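Local structure of GAF (1F5M) at residues E132-I137 / L145-I150; K98-T103 / N117-H122. The protein reduces the R-enantiomer of free methionine sulfoxide to methionine with electrons from thioredoxin, protecting yeast against oxidative stress. One frame throughout, in Å; residues are numbered along the deposited sequence.

Interaction 1: E132-I137 / L145-I150; sequences EIVVPI and LGVIDI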
loop_
_atom_site.group_PDB
_atom_site.type_symbol
_atom_site.label_atom_id
_atom_site.label_comp_id
_atom_site.label_asym_id
_atom_site.label_seq_id
_atom_site.Cartn_x
_atom_site.Cartn_y
_atom_site.Cartn_z
ATOM N N GLU B 132 17.362 5.638 6.667
ATOM C CA GLU B 132 16.727 4.770 5.680
ATOM C C GLU B 132 17.529 3.488 5.388
ATOM O O GLU B 132 18.764 3.426 5.551
ATOM C CB GLU B 132 16.545 5.595 4.367
ATOM C CG GLU B 132 15.709 4.938 3.246
ATOM C CD GLU B 132 15.410 5.858 2.008
ATOM O OE1 GLU B 132 14.831 5.371 1.003
ATOM O OE2 GLU B 132 15.733 7.072 2.018
ATOM N N ILE B 133 16.813 2.442 4.999
ATOM C CA ILE B 133 17.434 1.177 4.616
ATOM C C ILE B 133 16.762 0.695 3.346
ATOM O O ILE B 133 15.502 0.686 3.228
ATOM C CB ILE B 133 17.344 0.102 5.728
ATOM C CG1 ILE B 133 18.062 -1.182 5.285
ATOM C CG2 ILE B 133 15.874 -0.198 6.043
ATOM C CD1 ILE B 133 18.338 -2.176 6.399
ATOM N N VAL B 134 17.579 0.330 2.366
ATOM C CA VAL B 134 17.038 -0.153 1.088
ATOM C C VAL B 134 17.715 -1.438 0.714
ATOM O O VAL B 134 18.948 -1.529 0.661
ATOM C CB VAL B 134 17.229 0.839 -0.072
ATOM C CG1 VAL B 134 16.522 0.307 -1.318
ATOM C CG2 VAL B 134 16.673 2.180 0.309
ATOM N N VAL B 135 16.883 -2.450 0.507
ATOM C CA VAL B 135 17.343 -3.783 0.168
ATOM C C VAL B 135 16.876 -4.178 -1.239
ATOM O O VAL B 135 15.644 -4.224 -1.546
ATOM C CB VAL B 135 16.817 -4.799 1.209
ATOM C CG1 VAL B 135 17.247 -6.227 0.874
ATOM C CG2 VAL B 135 17.270 -4.402 2.594
ATOM N N PRO B 136 17.830 -4.468 -2.133
ATOM C CA PRO B 136 17.415 -4.853 -3.499
ATOM C C PRO B 136 16.897 -6.296 -3.637
ATOM O O PRO B 136 17.397 -7.224 -2.998
ATOM C CB PRO B 136 18.675 -4.608 -4.315
ATOM C CG PRO B 136 19.735 -5.012 -3.379
ATOM C CD PRO B 136 19.299 -4.463 -2.008
ATOM N N ILE B 137 15.846 -6.471 -4.452
ATOM C CA ILE B 137 15.249 -7.771 -4.684
ATOM C C ILE B 137 15.911 -8.276 -5.956
ATOM O O ILE B 137 15.853 -7.609 -6.983
ATOM C CB ILE B 137 13.720 -7.618 -4.862
ATOM C CG1 ILE B 137 13.115 -7.094 -3.540
ATOM C CG2 ILE B 137 13.092 -8.925 -5.238
ATOM C CD1 ILE B 137 11.748 -6.452 -3.740
ATOM N N LEU B 145 15.025 -6.707 -9.477
ATOM C CA LEU B 145 13.583 -6.734 -9.808
ATOM C C LEU B 145 12.881 -5.513 -9.181
ATOM O O LEU B 145 11.847 -5.029 -9.662
ATOM C CB LEU B 145 12.988 -8.036 -9.267
ATOM C CG LEU B 145 13.490 -9.323 -9.939
ATOM C CD1 LEU B 145 12.787 -10.559 -9.355
ATOM C CD2 LEU B 145 13.198 -9.222 -11.419
ATOM N N GLY B 146 13.462 -5.035 -8.080
ATOM C CA GLY B 146 12.939 -3.880 -7.369
ATOM C C GLY B 146 13.661 -3.741 -6.037
ATOM O O GLY B 146 14.665 -4.416 -5.781
ATOM N N VAL B 147 13.168 -2.864 -5.169
ATOM C CA VAL B 147 13.802 -2.699 -3.870
ATOM C C VAL B 147 12.768 -2.639 -2.771
ATOM O O VAL B 147 11.581 -2.350 -3.016
ATOM C CB VAL B 147 14.617 -1.389 -3.757
ATOM C CG1 VAL B 147 15.707 -1.319 -4.830
ATOM C CG2 VAL B 147 13.680 -0.195 -3.877
ATOM N N ILE B 148 13.219 -2.973 -1.568
ATOM C CA ILE B 148 12.414 -2.888 -0.366
ATOM C C ILE B 148 12.980 -1.630 0.278
ATOM O O ILE B 148 14.199 -1.521 0.480
ATOM C CB ILE B 148 12.649 -4.070 0.570
ATOM C CG1 ILE B 148 12.417 -5.396 -0.165
ATOM C CG2 ILE B 148 11.731 -3.952 1.753
ATOM C CD1 ILE B 148 12.568 -6.625 0.738
ATOM N N ASP B 149 12.093 -0.693 0.603
ATOM C CA ASP B 149 12.490 0.605 1.142
ATOM C C ASP B 149 11.776 0.969 2.457
ATOM O O ASP B 149 10.500 0.983 2.550
ATOM C CB ASP B 149 12.181 1.667 0.046
ATOM C CG ASP B 149 12.728 3.076 0.350
ATOM O OD1 ASP B 149 13.554 3.266 1.268
ATOM O OD2 ASP B 149 12.351 4.023 -0.390
ATOM N N ILE B 150 12.560 1.218 3.487
ATOM C CA ILE B 150 11.972 1.654 4.773
ATOM C C ILE B 150 12.543 2.988 5.216
ATOM O O ILE B 150 13.797 3.139 5.266
ATOM C CB ILE B 150 12.246 0.627 5.878
ATOM C CG1 ILE B 150 11.898 -0.776 5.379
ATOM C CG2 ILE B 150 11.450 0.961 7.122
ATOM C CD1 ILE B 150 12.037 -1.886 6.480
#
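Residues Ile133 to Ile137 and Gly146 to Ile150 face each other across the beta hairpin of strands 131-138 and 144-152, within the antiparallel sheet of the GAF domain, between strands 64-72 and 111-113. The two segments run at 158° to each other. Hydrogen-bonded pairs alternate with non-hydrogen-bonded ones: Val135 and Ile148 exchange two backbone bonds, the shorter from Ile148 N to Val135 O at 2.7 Å, and Ile133 and Ile150 do the same. Pro136 sits opposite Val147 in a non-hydrogen-bonded pair, where its missing N-H costs this pairing nothing. Toward the turn, Ile137 N reaches Gly146 O at 2.7 Å.

Ile133, Val135, Ile137, Ile148 and Ile150 share one face. Ile133 and Ile150 lie side by side, CG2 of the first 3.7 Å from CB of the second. With CG1 of Ile137 beside its backbone N (chi1 -64°), its CD1 lies over Gly146 and meets CG1 of Ile148 at 3.8 Å, the side chains crossing near a right angle. Val135 goes on to touch Leu166 of helix 160-176.

On the other face Val134 divides its methyls: CG1 packs 3.5 Å from CB of Val147, while CG2 touches OD1 of Asp149 at 3.4 Å. Glu132 stretches out fully to bring OE1 within 2.5 Å of Asp149 OD1, their carboxylates turned only 16° from coplanar, and Asp151 adds a third acid nearby. Helix 99-107 covers this face, with Cys101 touching both Glu132 and Asp149. The side chains the two strands turn toward helix 160-176 are all hydrocarbon; under helix 99-107, acid groups gathered this closely in a buried place probably make a strongly negative spot, suited to a positively charged group.

Interaction 2: K98-T103 / N117-H122; sequences KGVCGT and NKYPGH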
loop_
_atom_site.group_PDB
_atom_site.type_symbol
_atom_site.label_atom_id
_atom_site.label_comp_id
_atom_site.label_asym_id
_atom_site.label_seq_id
_atom_site.Cartn_x
_atom_site.Cartn_y
_atom_site.Cartn_z
ATOM N N LYS B 98 20.668 6.699 -8.633
ATOM C CA LYS B 98 20.295 7.947 -7.970
ATOM C C LYS B 98 19.542 7.761 -6.661
ATOM O O LYS B 98 18.481 7.097 -6.608
ATOM C CB LYS B 98 19.444 8.812 -8.893
ATOM C CG LYS B 98 20.104 9.188 -10.232
ATOM C CD LYS B 98 21.470 9.859 -10.012
ATOM C CE LYS B 98 22.081 10.361 -11.327
ATOM N NZ LYS B 98 21.174 11.333 -12.007
ATOM N N GLY B 99 20.054 8.404 -5.630
ATOM C CA GLY B 99 19.449 8.336 -4.309
ATOM C C GLY B 99 19.677 6.984 -3.670
ATOM O O GLY B 99 20.203 6.075 -4.306
ATOM N N VAL B 100 19.240 6.825 -2.435
ATOM C CA VAL B 100 19.421 5.569 -1.751
ATOM C C VAL B 100 18.771 4.416 -2.496
ATOM O O VAL B 100 19.424 3.392 -2.721
ATOM C CB VAL B 100 18.897 5.613 -0.306
ATOM C CG1 VAL B 100 19.210 4.257 0.369
ATOM C CG2 VAL B 100 19.559 6.772 0.464
ATOM N N CYS B 101 17.496 4.557 -2.880
ATOM C CA CYS B 101 16.833 3.500 -3.619
ATOM C C CYS B 101 17.515 3.199 -4.956
ATOM O O CYS B 101 17.736 2.033 -5.296
ATOM C CB CYS B 101 15.348 3.874 -3.929
ATOM S SG CYS B 101 14.187 3.680 -2.566
ATOM N N GLY B 102 17.827 4.249 -5.717
ATOM C CA GLY B 102 18.455 4.059 -7.018
ATOM C C GLY B 102 19.856 3.465 -6.886
ATOM O O GLY B 102 20.322 2.728 -7.761
ATOM N N THR B 103 20.536 3.742 -5.788
ATOM C CA THR B 103 21.878 3.165 -5.650
ATOM C C THR B 103 21.798 1.695 -5.185
ATOM O O THR B 103 22.641 0.846 -5.567
ATOM C CB THR B 103 22.694 4.038 -4.754
ATOM O OG1 THR B 103 22.649 5.365 -5.290
ATOM C CG2 THR B 103 24.150 3.578 -4.693
ATOM N N ASN B 117 20.501 12.997 4.987
ATOM C CA ASN B 117 20.975 14.258 4.496
ATOM C C ASN B 117 22.498 14.296 4.348
ATOM O O ASN B 117 23.044 15.275 3.813
ATOM C CB ASN B 117 20.472 15.373 5.411
ATOM C CG ASN B 117 18.937 15.485 5.371
ATOM O OD1 ASN B 117 18.333 15.490 4.291
ATOM N ND2 ASN B 117 18.316 15.579 6.535
ATOM N N LYS B 118 23.192 13.253 4.796
ATOM C CA LYS B 118 24.650 13.248 4.585
ATOM C C LYS B 118 24.836 12.350 3.359
ATOM O O LYS B 118 25.973 12.112 2.962
ATOM C CB LYS B 118 25.415 12.601 5.726
ATOM C CG LYS B 118 25.278 13.249 7.092
ATOM C CD LYS B 118 25.484 14.720 7.027
ATOM C CE LYS B 118 25.236 15.333 8.396
ATOM N NZ LYS B 118 25.998 14.550 9.429
ATOM N N TYR B 119 23.722 11.868 2.763
ATOM C CA TYR B 119 23.804 10.922 1.620
ATOM C C TYR B 119 23.792 11.669 0.312
ATOM O O TYR B 119 22.718 12.076 -0.150
ATOM C CB TYR B 119 22.610 9.946 1.617
ATOM C CG TYR B 119 22.769 8.754 0.679
ATOM C CD1 TYR B 119 23.189 7.522 1.168
ATOM C CD2 TYR B 119 22.550 8.877 -0.713
ATOM C CE1 TYR B 119 23.394 6.443 0.303
ATOM C CE2 TYR B 119 22.753 7.811 -1.578
ATOM C CZ TYR B 119 23.177 6.599 -1.064
ATOM O OH TYR B 119 23.414 5.529 -1.896
ATOM N N PRO B 120 24.960 11.803 -0.351
ATOM C CA PRO B 120 24.913 12.552 -1.616
ATOM C C PRO B 120 23.904 12.058 -2.636
ATOM O O PRO B 120 23.874 10.870 -2.987
ATOM C CB PRO B 120 26.357 12.509 -2.133
ATOM C CG PRO B 120 27.089 11.496 -1.222
ATOM C CD PRO B 120 26.348 11.512 0.075
ATOM N N GLY B 121 23.081 12.986 -3.120
ATOM C CA GLY B 121 22.088 12.630 -4.120
ATOM C C GLY B 121 20.804 12.054 -3.556
ATOM O O GLY B 121 19.978 11.544 -4.315
ATOM N N HIS B 122 20.601 12.166 -2.241
ATOM C CA HIS B 122 19.388 11.682 -1.584
ATOM C C HIS B 122 18.147 12.266 -2.285
ATOM O O HIS B 122 18.132 13.426 -2.653
ATOM C CB HIS B 122 19.427 12.121 -0.112
ATOM C CG HIS B 122 18.158 11.876 0.648
ATOM N ND1 HIS B 122 17.480 10.674 0.617
ATOM C CD2 HIS B 122 17.469 12.670 1.505
ATOM C CE1 HIS B 122 16.432 10.739 1.419
ATOM N NE2 HIS B 122 16.401 11.939 1.969
HETATM O O HOH W 1 22.866 9.425 -5.327
HETATM O O HOH W 2 17.406 8.742 -1.549
#
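Val100, in the first turn of helix 99-107, sets a methyl squarely over one face of the Tyr119 ring: CG2 stands 3.6 Å from the ring centroid and only 4° off its normal, a CH-pi contact almost exactly centred on the face. This is the tight half of the meeting. Tyr119 swings CG away from its own N (chi1 -167°), which carries the ring over to the helix and brings OH up to Thr103, 3.3 Å from its CB. Thr103 OG1 lies at the ring edge but is already engaged, donating to Gly99 O at 2.7 Å from above the carbonyl plane; that oxygen also takes Thr103 N, so two donors of one residue grip it. Buried Gly99 makes a direct contact of its own, its CA coming to 3.3 Å from Gly121 O in a CA-H...O approach. The phenol oxygen is satisfied by Gln111 OE1 of strand 111-113. Were Tyr119 cut back to an alanine, the Val100 methyl would probably lose its aromatic cover and Gln111 this hydroxyl partner.

The other half is looser and watery, for the N-H groups at the start of the helix are served through solvent. One water accepts from Gly99 N at 3.0 Å and donates to Pro120 O at 2.9 Å. A second accepts from Val100 N at 2.8 Å and is hydrogen-bonded to His122 ND1, so a water links the imidazole to the helix backbone. Pro120 and Gly121 lie exposed beyond them.

Tyr119 to His122 form a type II beta turn, with glycine at the third position, where positive phi suits it. Here that turn is laid against a helix N terminus whose first N-H groups, as is usual at such an end, look outside the helix for acceptors.

Interaction 2 packs helix 99-107 and the 117-122 loop against the Val134, Val147 and Asp149 side of the hairpin of interaction 1; the centres are 13 Å apart. They meet directly: Val134 CG2 presses on Val100 CG1 at 3.3 Å, and Asp149 OD2 makes a close contact with Cys101 SG at 2.9 Å. On the loop side, Glu132 OE2 comes within 3.8 Å of His122 CE1, so both segments of interaction 2 reach the acids of the hairpin. The loop carrying 117-122 continues to Cys125, which forms a disulfide with Cys91 in this model. That disulfide, the acids and His122 are consistent with a reductase site on this side of the sheet, although no ligand marks it here.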